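Local coordinates for ureidoglycolate hydrolase (Arabidopsis thaliana, PDB 4PXE), which hydrolyses (S)-ureidoglycolate to glyoxylate, ammonium and carbon dioxide in purine breakdown, as a manganese-dependent, homodimeric member of the peptidase M20 family, at residues Ser276-Gly281 and Ile373-His378; Ala229-Leu234 and Ala312-Val317; Gly148-Ala153 and Asn343-Ala348. One frame throughout, in Å; residues are numbered along the deposited sequence.

Each of the three contacts is carried by an arginine. Interactions 1 and 3 join the dimerization region of this M20 enzyme to the rest of the subunit, whereas interaction 2 lies almost wholly within that region. Interaction 1 is a surface contact, a salt bridge doubled by waters, and its second segment runs on into the glyoxylate pocket. Interaction 2 is buried: Arg314 lies on two alanines of strand 222-239, and an asparagine takes up part of its polar end. Interaction 3, partly buried, is a direct two-pronged salt bridge. All three reach the same sheet; interaction 2 touches interaction 1 through Ala229 and Ser374, and interaction 3 through Ser233 and Asn343.

Interaction 1 (Ser276-Gly281 and Ile373-His378); sequences SIDTVG and ISRAYH. With GLV (glyoxylic acid), chain E.
Arg375 meets Asp278 through one carboxylate oxygen: NH1 donates to OD1 at 2.9 Å, nearly straight at 164°, while NH2 adds a weak bond to the same atom. OD1 lies at the edge of the guanidinium, near its plane, and is met by NH1 on its anti side. Two waters reinforce the salt bridge, one joining NH2 to OD1 and the other NH1 to the Asp278 carbonyl. Arginine suits the place because its flat end offers several N-H groups, enough for the carboxylate and the waters. Its chain, extended from CG to NE, carries the charge to the turn. That turn, type I from Ser276 to Thr279, is steadied by an ST turn in which Ser276 OG accepts from Asp278 N at 3.1 Å.

Beyond Arg375 the loop enters the active site. Tyr377 N donates to glyoxylate O2 at 3.0 Å, and the tyrosine ring lies with one face under the ligand, O2 standing 3.4 Å above its plane. Replacing Tyr377 by an alanine would probably leave this face of glyoxylate without its flat support. Arg307, and Asn294 of the second subunit, also hydrogen-bond the ligand. His378 NE2 donates to Ser374 OG at 2.8 Å, which in turn donates to Ala376 O.

Asp278 touches Arg313 of helix 311-332, strand 369-374 pairs with strand 222-239, and Gly246 of the second subunit packs on Arg375.

Interaction 2 (Ala229-Leu234 and Ala312-Val317); sequences AAPASL and ARRNTV
Ala230 and Ala232 turn their methyl groups to Arg314 from the same side of their strand, and the contact they make is van der Waals. The CB of Ala232 rests 3.7 Å from Arg314 CD, carbon on carbon, while the CB of Ala230 lies against the guanidinium, 3.4 Å from Arg314 NH1. Methyl groups suit these places because a bulkier side chain would compete with the arginine for the space between strand and helix. Arg314 starts with CG on the far side from its own nitrogen (chi1 -162°), and bends at the next two torsions lay the chain against the strand.

The segments themselves run almost parallel, 14° between their directions and 9.1 Å between their axes at closest approach. This is helix-on-sheet packing in the dimerization region of the M20 enzyme, where helix 311-332 covers a face of the sheet containing strands 222-239, 295-308 and 335-344.

Polar contacts hold the guanidinium within that layer. Arg314 NE and NH2 grip the side-chain oxygen of the next residue, each 2.9 Å from Asn315 OD1, and both nitrogens reach it from one face of the amide. This side-on hold fixes the rotation of the guanidinium, with the oxygen lying in its plane. NH1 sits 3.1 Å from Ala230 O, and its clear partner is the carbonyl of Asp345. Asn315 OD1 accepts further from Gln344, at the end of strand 335-344.

Interaction 3 (Gly148-Ala153 and Asn343-Ala348); sequences GSRLLA and NQDPPA
Arg150 and Asp345 reach for each other from opposite directions and meet end-on, with one guanidinium nitrogen for each carboxylate oxygen. NH2 donates to OD1 at 2.8 Å and NH1 to OD2 at 3.1 Å, both oxygens being used on their syn sides. The pairing is twisted, the two planes standing 45° apart, yet both bonds stay fairly straight. Arginine suits the place because two parallel N-H groups can match both oxygens of a carboxylate across a backbone separation of 10.9 Å between the CA atoms of Arg150 and Asp345. Its chain leaves the helix with CG opposite the carbonyl carbon (chi1 -74°) and then runs extended, spanning the distance.

Asn343 crosses Arg150 at about a right angle, its amide plane tilted 62° from the guanidinium. Its ND2 donates to Asp345 OD1 at 2.9 Å from above the carboxylate, on the face opposite to that used by Arg150 NH2. This oxygen is thus held by two donors, which is likely to stabilise its negative charge and limit rotation of the carboxylate. The other end of the Asn343 amide, OD1, is bonded to Ser233 OG, while Arg150 NE donates to the carbonyl of Ser145.

Phe382 of helix 379-383 touches both Arg150 and Asp345, and the bridge ties helix 147-152, outside the dimerization region, to the residue just past the end of strand 335-344, which is itself paired with strand 222-239.

Interaction 1 (Ser276-Gly281 and Ile373-His378)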
# COMPACT_ATOMS: atom_id res chain seq x y z
N SER A 276 -1.51 4.93 32.25
CA SER A 276 -2.88 4.44 32.38
C SER A 276 -3.17 3.37 31.34
O SER A 276 -2.90 3.54 30.16
CB SER A 276 -3.88 5.57 32.19
OG SER A 276 -5.21 5.05 32.19
N ILE A 277 -3.77 2.27 31.79
CA ILE A 277 -4.16 1.19 30.89
C ILE A 277 -5.29 1.62 29.95
O ILE A 277 -5.57 0.93 28.97
CB ILE A 277 -4.60 -0.06 31.70
CG1 ILE A 277 -4.36 -1.34 30.89
CG2 ILE A 277 -6.05 0.08 32.18
CD1 ILE A 277 -3.10 -2.03 31.28
N ASP A 278 -5.95 2.74 30.23
CA ASP A 278 -7.04 3.20 29.39
C ASP A 278 -6.59 3.95 28.14
O ASP A 278 -7.40 4.28 27.28
CB ASP A 278 -8.02 4.06 30.20
CG ASP A 278 -8.74 3.27 31.26
OD1 ASP A 278 -9.21 2.16 30.94
OD2 ASP A 278 -8.80 3.75 32.41
N THR A 279 -5.29 4.22 28.04
CA THR A 279 -4.77 4.95 26.89
C THR A 279 -4.40 3.98 25.77
O THR A 279 -3.76 2.96 26.03
CB THR A 279 -3.51 5.76 27.27
OG1 THR A 279 -3.69 6.34 28.57
CG2 THR A 279 -3.23 6.87 26.25
N VAL A 280 -4.83 4.28 24.55
CA VAL A 280 -4.43 3.47 23.40
C VAL A 280 -3.92 4.33 22.25
O VAL A 280 -4.31 5.50 22.11
CB VAL A 280 -5.59 2.56 22.89
CG1 VAL A 280 -5.96 1.51 23.94
CG2 VAL A 280 -6.79 3.39 22.51
N GLY A 281 -3.06 3.76 21.42
CA GLY A 281 -2.63 4.43 20.21
C GLY A 281 -2.14 3.39 19.22
O GLY A 281 -1.58 2.37 19.61
N ILE A 373 -18.09 1.69 30.35
CA ILE A 373 -17.80 2.71 29.35
C ILE A 373 -17.54 2.06 28.00
O ILE A 373 -17.23 0.87 27.92
CB ILE A 373 -16.60 3.60 29.75
CG1 ILE A 373 -15.28 2.83 29.60
CG2 ILE A 373 -16.79 4.15 31.16
CD1 ILE A 373 -14.09 3.71 29.22
N SER A 374 -17.68 2.85 26.94
CA SER A 374 -17.29 2.40 25.61
C SER A 374 -15.88 2.90 25.30
O SER A 374 -15.58 4.09 25.47
CB SER A 374 -18.26 2.91 24.56
OG SER A 374 -17.89 2.45 23.27
N ARG A 375 -15.03 1.99 24.84
CA ARG A 375 -13.68 2.34 24.40
C ARG A 375 -13.71 2.74 22.92
O ARG A 375 -13.05 3.71 22.50
CB ARG A 375 -12.73 1.17 24.63
CG ARG A 375 -12.63 0.75 26.10
CD ARG A 375 -11.48 -0.22 26.31
NE ARG A 375 -11.44 -0.73 27.68
CZ ARG A 375 -10.95 -0.05 28.72
NH1 ARG A 375 -10.48 1.18 28.56
NH2 ARG A 375 -10.94 -0.60 29.93
N ALA A 376 -14.46 1.98 22.13
CA ALA A 376 -14.76 2.36 20.76
C ALA A 376 -15.55 3.65 20.74
O ALA A 376 -16.23 3.99 21.72
CB ALA A 376 -15.55 1.24 20.09
N TYR A 377 -15.49 4.38 19.64
CA TYR A 377 -16.45 5.46 19.44
C TYR A 377 -17.62 4.94 18.61
O TYR A 377 -17.58 3.82 18.08
CB TYR A 377 -15.80 6.72 18.82
CG TYR A 377 -15.06 6.47 17.51
CD1 TYR A 377 -13.67 6.35 17.48
CD2 TYR A 377 -15.76 6.35 16.32
CE1 TYR A 377 -13.00 6.10 16.27
CE2 TYR A 377 -15.11 6.10 15.12
CZ TYR A 377 -13.74 5.99 15.10
OH TYR A 377 -13.10 5.74 13.90
N HIS A 378 -18.68 5.74 18.54
CA HIS A 378 -19.93 5.34 17.91
C HIS A 378 -20.66 6.58 17.46
O HIS A 378 -20.34 7.68 17.91
CB HIS A 378 -20.84 4.63 18.92
CG HIS A 378 -20.24 3.42 19.56
ND1 HIS A 378 -20.22 2.19 18.94
CD2 HIS A 378 -19.66 3.25 20.77
CE1 HIS A 378 -19.65 1.31 19.75
NE2 HIS A 378 -19.31 1.93 20.87
C1 GLV E . -15.08 2.73 15.15
O1 GLV E . -16.32 2.92 15.76
C2 GLV E . -13.94 2.74 16.10
O2 GLV E . -14.16 2.90 17.34
O3 GLV E . -12.76 2.58 15.66
O HOH W 1 -9.95 3.15 26.55
O HOH W 2 -9.78 -0.17 32.54

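Interaction 2 (Ala229-Leu234 and Ala312-Val317)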
# COMPACT_ATOMS: atom_id res chain seq x y z
N ALA A 229 -15.27 6.99 25.32
CA ALA A 229 -13.91 7.54 25.35
C ALA A 229 -13.66 8.57 24.25
O ALA A 229 -14.36 8.59 23.23
CB ALA A 229 -12.88 6.42 25.30
N ALA A 230 -12.67 9.42 24.48
CA ALA A 230 -12.36 10.55 23.60
C ALA A 230 -11.42 10.15 22.47
O ALA A 230 -10.26 9.80 22.71
CB ALA A 230 -11.72 11.66 24.42
N PRO A 231 -11.91 10.20 21.22
CA PRO A 231 -11.11 9.72 20.10
C PRO A 231 -10.40 10.82 19.32
O PRO A 231 -10.93 11.93 19.16
CB PRO A 231 -12.16 9.07 19.20
CG PRO A 231 -13.37 9.96 19.39
CD PRO A 231 -13.31 10.47 20.82
N ALA A 232 -9.21 10.51 18.82
CA ALA A 232 -8.50 11.42 17.91
C ALA A 232 -7.82 10.64 16.79
O ALA A 232 -7.51 9.46 16.94
CB ALA A 232 -7.47 12.26 18.67
N SER A 233 -7.57 11.32 15.68
CA SER A 233 -6.78 10.70 14.63
C SER A 233 -5.89 11.74 13.94
O SER A 233 -6.23 12.92 13.87
CB SER A 233 -7.65 9.97 13.61
OG SER A 233 -8.30 10.87 12.75
N LEU A 234 -4.74 11.27 13.48
CA LEU A 234 -3.72 12.12 12.88
C LEU A 234 -3.29 11.54 11.54
O LEU A 234 -3.24 10.32 11.37
CB LEU A 234 -2.48 12.15 13.79
CG LEU A 234 -2.62 12.25 15.31
CD1 LEU A 234 -1.27 12.13 15.98
CD2 LEU A 234 -3.27 13.57 15.67
N ALA A 312 -7.62 15.01 28.72
CA ALA A 312 -6.31 15.64 28.93
C ALA A 312 -5.14 14.67 28.69
O ALA A 312 -4.13 15.05 28.09
CB ALA A 312 -6.24 16.25 30.34
N ARG A 313 -5.27 13.44 29.17
CA ARG A 313 -4.24 12.43 28.99
C ARG A 313 -4.07 12.12 27.50
O ARG A 313 -2.94 12.00 27.00
CB ARG A 313 -4.63 11.16 29.75
CG ARG A 313 -3.47 10.32 30.24
CD ARG A 313 -3.88 9.51 31.46
NE ARG A 313 -5.13 8.78 31.23
CZ ARG A 313 -5.92 8.32 32.20
NH1 ARG A 313 -5.61 8.52 33.47
NH2 ARG A 313 -7.03 7.67 31.89
N ARG A 314 -5.20 12.00 26.80
CA ARG A 314 -5.22 11.79 25.35
C ARG A 314 -4.47 12.92 24.63
O ARG A 314 -3.61 12.67 23.78
CB ARG A 314 -6.67 11.73 24.87
CG ARG A 314 -6.91 11.11 23.49
CD ARG A 314 -6.90 12.11 22.34
NE ARG A 314 -7.54 13.39 22.64
CZ ARG A 314 -8.81 13.69 22.41
NH1 ARG A 314 -9.65 12.78 21.90
NH2 ARG A 314 -9.27 14.90 22.70
N ASN A 315 -4.80 14.16 24.98
CA ASN A 315 -4.18 15.33 24.36
C ASN A 315 -2.68 15.39 24.59
O ASN A 315 -1.95 15.81 23.69
CB ASN A 315 -4.87 16.62 24.83
CG ASN A 315 -6.28 16.74 24.32
OD1 ASN A 315 -6.70 16.00 23.42
ND2 ASN A 315 -7.04 17.70 24.86
N THR A 316 -2.22 14.98 25.77
CA THR A 316 -0.79 14.91 26.06
C THR A 316 -0.09 13.94 25.09
O THR A 316 1.00 14.22 24.61
CB THR A 316 -0.51 14.50 27.52
OG1 THR A 316 -0.96 15.55 28.39
CG2 THR A 316 0.97 14.26 27.76
N VAL A 317 -0.75 12.83 24.78
CA VAL A 317 -0.19 11.89 23.82
C VAL A 317 -0.05 12.54 22.45
O VAL A 317 1.00 12.41 21.80
CB VAL A 317 -1.03 10.59 23.72
CG1 VAL A 317 -0.50 9.71 22.60
CG2 VAL A 317 -1.00 9.83 25.03

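Interaction 3 (Gly148-Ala153 and Asn343-Ala348)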
# COMPACT_ATOMS: atom_id res chain seq x y z
N GLY A 148 -21.99 10.73 8.94
CA GLY A 148 -23.41 11.04 9.02
C GLY A 148 -23.81 11.75 10.29
O GLY A 148 -24.51 12.76 10.24
N SER A 149 -23.38 11.22 11.44
CA SER A 149 -23.82 11.78 12.72
C SER A 149 -23.12 13.10 13.06
O SER A 149 -23.70 13.94 13.76
CB SER A 149 -23.69 10.75 13.85
OG SER A 149 -22.36 10.26 13.96
N ARG A 150 -21.89 13.30 12.58
CA ARG A 150 -21.23 14.59 12.77
C ARG A 150 -22.02 15.68 12.04
O ARG A 150 -22.12 16.81 12.53
CB ARG A 150 -19.80 14.57 12.25
CG ARG A 150 -18.79 13.82 13.10
CD ARG A 150 -17.43 13.86 12.40
NE ARG A 150 -16.41 13.00 13.00
CZ ARG A 150 -15.63 13.36 14.01
NH1 ARG A 150 -15.74 14.57 14.55
NH2 ARG A 150 -14.72 12.51 14.48
N LEU A 151 -22.57 15.33 10.88
CA LEU A 151 -23.43 16.26 10.15
C LEU A 151 -24.78 16.46 10.82
O LEU A 151 -25.26 17.59 10.93
CB LEU A 151 -23.63 15.81 8.70
CG LEU A 151 -22.42 16.00 7.77
CD1 LEU A 151 -22.70 15.38 6.42
CD2 LEU A 151 -22.06 17.48 7.62
N LEU A 152 -25.41 15.39 11.28
CA LEU A 152 -26.67 15.54 12.00
C LEU A 152 -26.48 16.45 13.21
O LEU A 152 -27.37 17.24 13.55
CB LEU A 152 -27.23 14.18 12.44
CG LEU A 152 -27.63 13.26 11.29
CD1 LEU A 152 -27.90 11.85 11.79
CD2 LEU A 152 -28.86 13.79 10.57
N ALA A 153 -25.32 16.37 13.85
CA ALA A 153 -25.01 17.19 15.01
C ALA A 153 -24.53 18.61 14.67
O ALA A 153 -24.13 19.36 15.56
CB ALA A 153 -24.00 16.48 15.91
N ASN A 343 -9.15 14.71 13.53
CA ASN A 343 -10.18 14.97 14.54
C ASN A 343 -9.60 14.80 15.92
O ASN A 343 -8.65 14.04 16.13
CB ASN A 343 -11.42 14.07 14.35
CG ASN A 343 -11.10 12.59 14.50
OD1 ASN A 343 -10.61 11.97 13.56
ND2 ASN A 343 -11.42 12.02 15.66
N GLN A 344 -10.16 15.53 16.88
CA GLN A 344 -9.72 15.47 18.25
C GLN A 344 -10.95 15.79 19.07
O GLN A 344 -11.23 16.94 19.38
CB GLN A 344 -8.63 16.52 18.50
CG GLN A 344 -7.96 16.44 19.85
CD GLN A 344 -6.81 17.42 19.96
OE1 GLN A 344 -6.48 18.13 19.01
NE2 GLN A 344 -6.18 17.47 21.13
N ASP A 345 -11.71 14.75 19.40
CA ASP A 345 -13.05 14.93 19.94
C ASP A 345 -13.08 14.66 21.43
O ASP A 345 -12.32 13.85 21.93
CB ASP A 345 -14.02 14.00 19.21
CG ASP A 345 -14.00 14.21 17.71
OD1 ASP A 345 -13.67 13.25 16.99
OD2 ASP A 345 -14.31 15.33 17.25
N PRO A 346 -13.98 15.34 22.15
CA PRO A 346 -14.15 15.09 23.58
C PRO A 346 -14.91 13.80 23.83
O PRO A 346 -15.57 13.29 22.93
CB PRO A 346 -14.98 16.30 24.04
CG PRO A 346 -15.78 16.68 22.83
CD PRO A 346 -14.84 16.43 21.66
N PRO A 347 -14.82 13.27 25.05
CA PRO A 347 -15.67 12.13 25.41
C PRO A 347 -17.10 12.60 25.59
O PRO A 347 -17.34 13.81 25.68
CB PRO A 347 -15.08 11.67 26.74
CG PRO A 347 -14.49 12.91 27.34
CD PRO A 347 -14.00 13.74 26.19
N ALA A 348 -18.05 11.68 25.63
CA ALA A 348 -19.43 12.05 25.96
C ALA A 348 -19.96 11.21 27.11
O ALA A 348 -19.55 10.07 27.30
CB ALA A 348 -20.34 11.94 24.76